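Local coordinates for Serine/threonine/tyrosine-interacting protein (Homo sapiens, PDB 2R0B), which is a catalytically inactive phosphatase that serves as a nuclear anchor for the kinases ERK1 and ERK2 and keeps FBXW7 out of its SCF ubiquitin ligase complex, at residues A[36-41]-A[60-65]; A[71-76]-A[144-149]. All coordinates share one frame; numbering follows the deposited sequence.

Interaction 1 of 2, residues A[36-41]-A[60-65]; sequences HIICIR and LVLDIA
Ile-38 pairs with Leu-60 and Ile-40 with Leu-62 as parallel neighbours at one border of the mixed sheet of this dual-specificity phosphatase domain, where strand 58-63 is outermost. Backbone hydrogen bonds alternate regularly, from Leu-60 N to Ile-37 O (2.9 Å) through Arg-41 N to Leu-62 O (3.1 Å); past the strand end, Ile-64 N still donates to Arg-41 O. The tight side is aliphatic. Leu-62 CD1 sits 3.9 Å from Ile-38 CG2 while Leu-62 and Ile-40 run side by side, and Ile-40 CG2 meets Ile-64 CB at 3.9 Å. Helices 76-88 and 103-116 cover this face, with Phe-82 and Phe-107 against it. On the other face, exposed Val-61 and Asp-63 are met by Arg-41. Its chain, bent at chi2 (-57°), brings its end over the neighbouring strand and lays one guanidinium face over Val-61 CG1, which is 3.4 Å from Arg-41 NE. Arg-41 NH2 stays 3.9 Å from Asp-63 OD1, a long salt bridge with the two planes 61° apart, and its hydrogen bond goes to Asn-43 OD1. Cohesion therefore rests on the backbone bonds and the buried aliphatic face, the charge pair probably adding little.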
ATOM      1  N   HIS A  36       9.704   6.354  -3.012  1.00 15.19           N
ATOM      2  CA  HIS A  36       9.090   5.235  -3.727  1.00 12.58           C
ATOM      3  C   HIS A  36       7.565   5.263  -3.571  1.00 12.90           C
ATOM      4  O   HIS A  36       7.068   5.541  -2.492  1.00 12.92           O
ATOM      5  CB  HIS A  36       9.592   3.934  -3.113  1.00 12.77           C
ATOM      6  CG  HIS A  36      11.012   3.597  -3.444  1.00 13.09           C
ATOM      7  ND1 HIS A  36      12.088   4.231  -2.856  1.00 14.57           N
ATOM      8  CD2 HIS A  36      11.530   2.658  -4.272  1.00 15.46           C
ATOM      9  CE1 HIS A  36      13.207   3.715  -3.334  1.00 19.02           C
ATOM     10  NE2 HIS A  36      12.896   2.756  -4.192  1.00 16.85           N
ATOM     11  N   ILE A  37       6.820   4.943  -4.632  1.00 12.36           N
ATOM     12  CA  ILE A  37       5.357   4.959  -4.546  1.00 11.78           C
ATOM     13  C   ILE A  37       4.767   3.702  -5.201  1.00 13.00           C
ATOM     14  O   ILE A  37       5.135   3.360  -6.328  1.00 13.26           O
ATOM     15  CB  ILE A  37       4.783   6.215  -5.252  1.00 12.38           C
ATOM     16  CG1 ILE A  37       5.350   7.497  -4.613  1.00 10.76           C
ATOM     17  CG2 ILE A  37       3.242   6.193  -5.252  1.00 12.23           C
ATOM     18  CD1 ILE A  37       4.922   8.784  -5.309  1.00 11.63           C
ATOM     19  N   ILE A  38       3.943   2.973  -4.466  1.00 11.91           N
ATOM     20  CA  ILE A  38       3.157   1.873  -5.059  1.00 12.69           C
ATOM     21  C   ILE A  38       1.815   2.512  -5.421  1.00 13.09           C
ATOM     22  O   ILE A  38       1.079   2.959  -4.550  1.00 13.11           O
ATOM     23  CB  ILE A  38       2.969   0.667  -4.118  1.00 13.01           C
ATOM     24  CG1 ILE A  38       4.320   0.076  -3.715  1.00 13.01           C
ATOM     25  CG2 ILE A  38       2.122  -0.427  -4.826  1.00 12.86           C
ATOM     26  CD1 ILE A  38       4.221  -1.132  -2.778  1.00 13.06           C
ATOM     27  N   CYS A  39       1.522   2.559  -6.717  1.00 14.03           N
ATOM     28  CA  CYS A  39       0.316   3.232  -7.240  1.00 14.10           C
ATOM     29  C   CYS A  39      -0.647   2.145  -7.742  1.00 14.70           C
ATOM     30  O   CYS A  39      -0.353   1.490  -8.753  1.00 14.95           O
ATOM     31  CB  CYS A  39       0.758   4.175  -8.369  1.00 14.18           C
ATOM     32  SG  CYS A  39      -0.572   4.800  -9.455  1.00 16.18           S
ATOM     33  N   ILE A  40      -1.745   1.905  -7.014  1.00 13.47           N
ATOM     34  CA  ILE A  40      -2.636   0.779  -7.288  1.00 14.58           C
ATOM     35  C   ILE A  40      -3.945   1.314  -7.870  1.00 15.56           C
ATOM     36  O   ILE A  40      -4.551   2.208  -7.291  1.00 15.73           O
ATOM     37  CB  ILE A  40      -2.993  -0.006  -6.008  1.00 15.24           C
ATOM     38  CG1 ILE A  40      -1.746  -0.630  -5.368  1.00 15.62           C
ATOM     39  CG2 ILE A  40      -4.074  -1.085  -6.320  1.00 15.06           C
ATOM     40  CD1 ILE A  40      -1.870  -0.800  -3.839  1.00 19.31           C
ATOM     41  N   ARG A  41      -4.385   0.744  -8.984  1.00 16.04           N
ATOM     42  CA  ARG A  41      -5.614   1.180  -9.647  1.00 16.99           C
ATOM     43  C   ARG A  41      -6.030   0.154 -10.701  1.00 17.62           C
ATOM     44  O   ARG A  41      -5.199  -0.658 -11.124  1.00 18.31           O
ATOM     45  CB  ARG A  41      -5.403   2.568 -10.275  1.00 17.67           C
ATOM     46  CG  ARG A  41      -4.713   2.625 -11.650  1.00 18.29           C
ATOM     47  CD  ARG A  41      -3.323   1.987 -11.753  1.00 19.24           C
ATOM     48  NE  ARG A  41      -2.844   2.070 -13.128  1.00 21.57           N
ATOM     49  CZ  ARG A  41      -3.101   1.181 -14.079  1.00 22.87           C
ATOM     50  NH1 ARG A  41      -2.640   1.396 -15.311  1.00 25.18           N
ATOM     51  NH2 ARG A  41      -3.811   0.083 -13.816  1.00 23.81           N
ATOM     52  N   LEU A  60       5.849   1.638  -8.507  1.00 13.22           N
ATOM     53  CA  LEU A  60       5.388   0.299  -8.808  1.00 13.71           C
ATOM     54  C   LEU A  60       3.894   0.403  -9.063  1.00 14.00           C
ATOM     55  O   LEU A  60       3.125   0.705  -8.149  1.00 14.46           O
ATOM     56  CB  LEU A  60       5.690  -0.664  -7.650  1.00 14.11           C
ATOM     57  CG  LEU A  60       5.234  -2.104  -7.829  1.00 12.32           C
ATOM     58  CD1 LEU A  60       5.972  -2.697  -9.013  1.00 17.34           C
ATOM     59  CD2 LEU A  60       5.541  -2.972  -6.599  1.00 14.88           C
ATOM     60  N   VAL A  61       3.477   0.207 -10.313  1.00 14.02           N
ATOM     61  CA  VAL A  61       2.053   0.364 -10.690  1.00 13.15           C
ATOM     62  C   VAL A  61       1.393  -1.004 -10.789  1.00 13.55           C
ATOM     63  O   VAL A  61       1.863  -1.877 -11.528  1.00 12.96           O
ATOM     64  CB  VAL A  61       1.894   1.140 -12.025  1.00 13.97           C
ATOM     65  CG1 VAL A  61       0.427   1.217 -12.443  1.00 14.19           C
ATOM     66  CG2 VAL A  61       2.497   2.524 -11.928  1.00 13.28           C
ATOM     67  N   LEU A  62       0.299  -1.183 -10.047  1.00 13.34           N
ATOM     68  CA  LEU A  62      -0.378  -2.477  -9.962  1.00 13.78           C
ATOM     69  C   LEU A  62      -1.804  -2.335 -10.453  1.00 14.27           C
ATOM     70  O   LEU A  62      -2.619  -1.623  -9.853  1.00 14.89           O
ATOM     71  CB  LEU A  62      -0.387  -3.032  -8.523  1.00 14.00           C
ATOM     72  CG  LEU A  62       0.952  -3.307  -7.838  1.00 14.61           C
ATOM     73  CD1 LEU A  62       0.769  -3.772  -6.386  1.00 15.43           C
ATOM     74  CD2 LEU A  62       1.822  -4.298  -8.610  1.00 14.64           C
ATOM     75  N   ASP A  63      -2.082  -3.013 -11.554  1.00 14.28           N
ATOM     76  CA  ASP A  63      -3.423  -3.047 -12.132  1.00 14.66           C
ATOM     77  C   ASP A  63      -4.261  -4.062 -11.341  1.00 14.80           C
ATOM     78  O   ASP A  63      -4.187  -5.284 -11.563  1.00 14.60           O
ATOM     79  CB  ASP A  63      -3.299  -3.390 -13.616  1.00 16.09           C
ATOM     80  CG  ASP A  63      -4.624  -3.721 -14.267  1.00 16.62           C
ATOM     81  OD1 ASP A  63      -5.675  -3.293 -13.748  1.00 18.88           O
ATOM     82  OD2 ASP A  63      -4.620  -4.402 -15.332  1.00 19.16           O
ATOM     83  N   ILE A  64      -5.048  -3.547 -10.397  1.00 14.92           N
ATOM     84  CA  ILE A  64      -5.815  -4.394  -9.463  1.00 15.88           C
ATOM     85  C   ILE A  64      -7.220  -3.830  -9.294  1.00 15.75           C
ATOM     86  O   ILE A  64      -7.363  -2.628  -9.054  1.00 16.02           O
ATOM     87  CB  ILE A  64      -5.141  -4.430  -8.047  1.00 15.48           C
ATOM     88  CG1 ILE A  64      -3.768  -5.127  -8.124  1.00 16.47           C
ATOM     89  CG2 ILE A  64      -6.078  -5.123  -7.015  1.00 17.40           C
ATOM     90  CD1 ILE A  64      -2.915  -5.084  -6.895  1.00 19.00           C
ATOM     91  N   ALA A  65      -8.242  -4.680  -9.425  1.00 16.47           N
ATOM     92  CA  ALA A  65      -9.628  -4.302  -9.105  1.00 16.44           C
ATOM     93  C   ALA A  65      -9.954  -4.509  -7.632  1.00 16.71           C
ATOM     94  O   ALA A  65      -9.462  -5.465  -7.008  1.00 16.77           O
ATOM     95  CB  ALA A  65     -10.582  -5.106  -9.947  1.00 16.96           C
TER

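Interaction 2 of 2, residues A[71-76]-A[144-149]; sequences NIIRFF and LQEYEA. With SO4 (sulfate ion), chain C.
Phe-76 and Tyr-147 form a T-shaped aromatic pair that joins the 3-10 turn and start of helix 76-88 to helix 138-152, the last helix of this chain. The ring centroids lie 5.2 Å apart with planes at 60°, the edge of Phe-76 directed at the Tyr-147 face and its CD2 3.5 Å from Tyr-147 CG. Phe-76 CB sits over the centre of that face in a CH-pi contact, 3.7 Å from the ring centroid. Tyr-147 reaches this place because its CG stands opposite the backbone N (chi1 180°), carrying the ring out from the helix past the phenylalanine; its hydroxyl is hydrogen-bonded to Glu-114 of helix 103-116. Substituting an alanine for Tyr-147 would probably open a gap beneath Phe-76 CB and leave Glu-114 without this hydroxyl partner. Farther along, Phe-76 CZ meets Leu-144 CD2 at 3.7 Å. Ile-73, the third main contributor, extends over the helix, its CG1 near Tyr-147 CB. No hydrogen bond crosses between the two segments, although the side-chain OE1 of Gln-143, just before 144-149, accepts from the backbone N of both Ile-72 and Ile-73. At the more exposed margin, Ile-73 CD1 rests 3.6 Å from Glu-146 CD, a methyl against a carboxylate carbon.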
ATOM      1  N   ASN A  71      -7.229 -11.402  -7.637  1.00 16.43           N
ATOM      2  CA  ASN A  71      -6.036 -11.979  -7.033  1.00 17.09           C
ATOM      3  C   ASN A  71      -5.013 -10.898  -6.716  1.00 16.76           C
ATOM      4  O   ASN A  71      -4.426 -10.277  -7.630  1.00 17.35           O
ATOM      5  CB  ASN A  71      -5.432 -13.017  -7.989  1.00 17.04           C
ATOM      6  CG  ASN A  71      -4.131 -13.647  -7.477  1.00 18.23           C
ATOM      7  OD1 ASN A  71      -3.423 -13.103  -6.617  1.00 17.25           O
ATOM      8  ND2 ASN A  71      -3.803 -14.816  -8.037  1.00 19.46           N
ATOM      9  N   ILE A  72      -4.790 -10.667  -5.422  1.00 15.62           N
ATOM     10  CA  ILE A  72      -3.685  -9.791  -4.986  1.00 15.33           C
ATOM     11  C   ILE A  72      -2.529 -10.564  -4.342  1.00 14.64           C
ATOM     12  O   ILE A  72      -1.421 -10.058  -4.285  1.00 13.35           O
ATOM     13  CB  ILE A  72      -4.142  -8.682  -4.002  1.00 15.68           C
ATOM     14  CG1 ILE A  72      -4.687  -9.275  -2.692  1.00 13.37           C
ATOM     15  CG2 ILE A  72      -5.132  -7.737  -4.686  1.00 14.77           C
ATOM     16  CD1 ILE A  72      -5.107  -8.180  -1.654  1.00 16.45           C
ATOM     17  N   ILE A  73      -2.775 -11.779  -3.853  1.00 13.76           N
ATOM     18  CA  ILE A  73      -1.684 -12.580  -3.266  1.00 15.31           C
ATOM     19  C   ILE A  73      -0.512 -12.785  -4.238  1.00 14.97           C
ATOM     20  O   ILE A  73       0.647 -12.795  -3.822  1.00 14.60           O
ATOM     21  CB  ILE A  73      -2.205 -13.923  -2.681  1.00 14.23           C
ATOM     22  CG1 ILE A  73      -1.109 -14.640  -1.892  1.00 15.25           C
ATOM     23  CG2 ILE A  73      -2.806 -14.800  -3.785  1.00 17.10           C
ATOM     24  CD1 ILE A  73      -1.595 -15.908  -1.170  1.00 16.84           C
ATOM     25  N   ARG A  74      -0.811 -12.905  -5.539  1.00 15.46           N
ATOM     26  CA  ARG A  74       0.254 -13.019  -6.540  1.00 15.67           C
ATOM     27  C   ARG A  74       1.311 -11.895  -6.468  1.00 15.36           C
ATOM     28  O   ARG A  74       2.454 -12.096  -6.904  1.00 15.76           O
ATOM     29  CB  ARG A  74      -0.333 -13.100  -7.957  1.00 15.30           C
ATOM     30  CG  ARG A  74      -1.101 -11.839  -8.369  1.00 17.58           C
ATOM     31  CD  ARG A  74      -1.799 -11.998  -9.686  1.00 19.24           C
ATOM     32  NE  ARG A  74      -2.803 -10.960  -9.868  1.00 20.79           N
ATOM     33  CZ  ARG A  74      -3.062 -10.345 -11.021  1.00 23.77           C
ATOM     34  NH1 ARG A  74      -2.390 -10.643 -12.125  1.00 23.56           N
ATOM     35  NH2 ARG A  74      -3.999  -9.411 -11.068  1.00 24.94           N
ATOM     36  N   PHE A  75       0.931 -10.731  -5.926  1.00 14.48           N
ATOM     37  CA  PHE A  75       1.834  -9.568  -5.899  1.00 13.33           C
ATOM     38  C   PHE A  75       2.460  -9.301  -4.516  1.00 13.06           C
ATOM     39  O   PHE A  75       3.359  -8.432  -4.409  1.00 12.37           O
ATOM     40  CB  PHE A  75       1.133  -8.273  -6.383  1.00 13.03           C
ATOM     41  CG  PHE A  75       0.800  -8.250  -7.866  1.00 14.70           C
ATOM     42  CD1 PHE A  75       1.790  -8.445  -8.824  1.00 15.55           C
ATOM     43  CD2 PHE A  75      -0.504  -8.002  -8.293  1.00 15.51           C
ATOM     44  CE1 PHE A  75       1.459  -8.440 -10.189  1.00 17.73           C
ATOM     45  CE2 PHE A  75      -0.839  -7.975  -9.642  1.00 18.42           C
ATOM     46  CZ  PHE A  75       0.145  -8.186 -10.594  1.00 17.01           C
ATOM     47  N   PHE A  76       2.055 -10.044  -3.479  1.00 13.00           N
ATOM     48  CA  PHE A  76       2.646  -9.824  -2.157  1.00 13.16           C
ATOM     49  C   PHE A  76       4.189  -9.932  -2.125  1.00 14.18           C
ATOM     50  O   PHE A  76       4.825  -9.087  -1.539  1.00 14.19           O
ATOM     51  CB  PHE A  76       1.985 -10.695  -1.070  1.00 13.46           C
ATOM     52  CG  PHE A  76       0.539 -10.324  -0.787  1.00 13.49           C
ATOM     53  CD1 PHE A  76       0.051  -9.058  -1.092  1.00 13.15           C
ATOM     54  CD2 PHE A  76      -0.313 -11.227  -0.175  1.00 13.32           C
ATOM     55  CE1 PHE A  76      -1.301  -8.717  -0.819  1.00 15.10           C
ATOM     56  CE2 PHE A  76      -1.652 -10.899   0.097  1.00 13.22           C
ATOM     57  CZ  PHE A  76      -2.138  -9.646  -0.211  1.00 15.81           C
ATOM     58  N   LEU A 144      -4.860 -12.574   2.523  1.00 13.20           N
ATOM     59  CA  LEU A 144      -3.860 -12.211   3.534  1.00 13.92           C
ATOM     60  C   LEU A 144      -3.515 -13.406   4.435  1.00 13.41           C
ATOM     61  O   LEU A 144      -2.345 -13.708   4.678  1.00 14.67           O
ATOM     62  CB  LEU A 144      -4.377 -11.031   4.349  1.00 14.14           C
ATOM     63  CG  LEU A 144      -4.238  -9.762   3.505  1.00 14.38           C
ATOM     64  CD1 LEU A 144      -5.120  -8.643   4.065  1.00 14.69           C
ATOM     65  CD2 LEU A 144      -2.753  -9.323   3.418  1.00 13.87           C
ATOM     66  N   GLN A 145      -4.556 -14.072   4.927  1.00 14.05           N
ATOM     67  CA  GLN A 145      -4.422 -15.296   5.720  1.00 13.86           C
ATOM     68  C   GLN A 145      -3.740 -16.438   4.957  1.00 14.02           C
ATOM     69  O   GLN A 145      -2.909 -17.187   5.511  1.00 14.03           O
ATOM     70  CB  GLN A 145      -5.818 -15.674   6.249  1.00 14.20           C
ATOM     71  CG  GLN A 145      -6.411 -14.557   7.136  1.00 14.69           C
ATOM     72  CD  GLN A 145      -7.894 -14.750   7.437  1.00 14.99           C
ATOM     73  OE1 GLN A 145      -8.688 -15.073   6.551  1.00 16.39           O
ATOM     74  NE2 GLN A 145      -8.274 -14.547   8.699  1.00 16.62           N
ATOM     75  N   GLU A 146      -4.064 -16.544   3.674  1.00 13.14           N
ATOM     76  CA  GLU A 146      -3.536 -17.579   2.807  1.00 13.73           C
ATOM     77  C   GLU A 146      -2.023 -17.383   2.619  1.00 14.19           C
ATOM     78  O   GLU A 146      -1.283 -18.349   2.577  1.00 15.28           O
ATOM     79  CB  GLU A 146      -4.285 -17.537   1.464  1.00 13.32           C
ATOM     80  CG  GLU A 146      -3.832 -18.526   0.379  1.00 13.99           C
ATOM     81  CD  GLU A 146      -4.396 -18.186  -0.987  1.00 15.80           C
ATOM     82  OE1 GLU A 146      -5.202 -17.263  -1.104  1.00 16.73           O
ATOM     83  OE2 GLU A 146      -4.002 -18.838  -1.987  1.00 22.00           O
ATOM     84  N   TYR A 147      -1.588 -16.129   2.524  1.00 14.33           N
ATOM     85  CA  TYR A 147      -0.200 -15.791   2.286  1.00 14.60           C
ATOM     86  C   TYR A 147       0.588 -16.054   3.573  1.00 14.85           C
ATOM     87  O   TYR A 147       1.723 -16.517   3.521  1.00 14.62           O
ATOM     88  CB  TYR A 147      -0.089 -14.321   1.829  1.00 15.39           C
ATOM     89  CG  TYR A 147       1.330 -13.854   1.552  1.00 16.13           C
ATOM     90  CD1 TYR A 147       2.117 -14.476   0.572  1.00 17.03           C
ATOM     91  CD2 TYR A 147       1.880 -12.786   2.273  1.00 15.92           C
ATOM     92  CE1 TYR A 147       3.434 -14.047   0.331  1.00 19.39           C
ATOM     93  CE2 TYR A 147       3.190 -12.354   2.044  1.00 16.90           C
ATOM     94  CZ  TYR A 147       3.957 -12.980   1.070  1.00 18.17           C
ATOM     95  OH  TYR A 147       5.256 -12.557   0.829  1.00 20.67           O
ATOM     96  N   GLU A 148      -0.026 -15.786   4.726  1.00 15.18           N
ATOM     97  CA  GLU A 148       0.638 -16.102   5.983  1.00 15.76           C
ATOM     98  C   GLU A 148       0.908 -17.607   6.079  1.00 16.37           C
ATOM     99  O   GLU A 148       1.990 -18.028   6.500  1.00 16.37           O
ATOM    100  CB  GLU A 148      -0.173 -15.616   7.190  1.00 15.86           C
ATOM    101  CG  GLU A 148       0.470 -15.948   8.515  1.00 16.05           C
ATOM    102  CD  GLU A 148      -0.424 -15.678   9.736  1.00 17.18           C
ATOM    103  OE1 GLU A 148      -1.606 -16.098   9.746  1.00 16.35           O
ATOM    104  OE2 GLU A 148       0.070 -15.067  10.725  1.00 19.48           O
ATOM    105  N   ALA A 149      -0.065 -18.417   5.659  1.00 16.34           N
ATOM    106  CA  ALA A 149       0.128 -19.863   5.678  1.00 16.47           C
ATOM    107  C   ALA A 149       1.341 -20.239   4.800  1.00 17.39           C
ATOM    108  O   ALA A 149       2.142 -21.122   5.150  1.00 17.67           O
ATOM    109  CB  ALA A 149      -1.151 -20.563   5.239  1.00 16.45           C
TER
HETATM  110  S   SO4 C   2      -6.522 -14.437  12.130  1.00 25.37           S
HETATM  111  O1  SO4 C   2      -5.723 -15.370  12.949  1.00 30.55           O
HETATM  112  O2  SO4 C   2      -6.070 -14.702  10.769  1.00 26.07           O
HETATM  113  O3  SO4 C   2      -7.934 -14.719  12.329  1.00 31.42           O
HETATM  114  O4  SO4 C   2      -6.188 -13.095  12.581  1.00 28.73           O

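In the fold
Interaction 1 closes before interaction 2 opens, and their centres lie about 16 Å apart within one phosphatase domain. Segment 60-65 ends strand 58-63 and enters the loop that leads to 71-76, just before helix 76-88, whereas 144-149 comes much later, on helix 138-152. The contacts touch directly: Ile-64 CG2 packs 3.6 Å from Ile-72 CG2, and Leu-62 CD2 lies near the ring of Phe-75. Helix 103-116 is common to both, its Phe-107 meeting Ile-40, Leu-62 and Ile-64 as well as Ile-72, Phe-75 and Phe-76. Apolar packing thus runs from the sheet border through this helix to the C-terminal helix, consistent with a phosphatase fold kept in a protein that lacks catalytic activity.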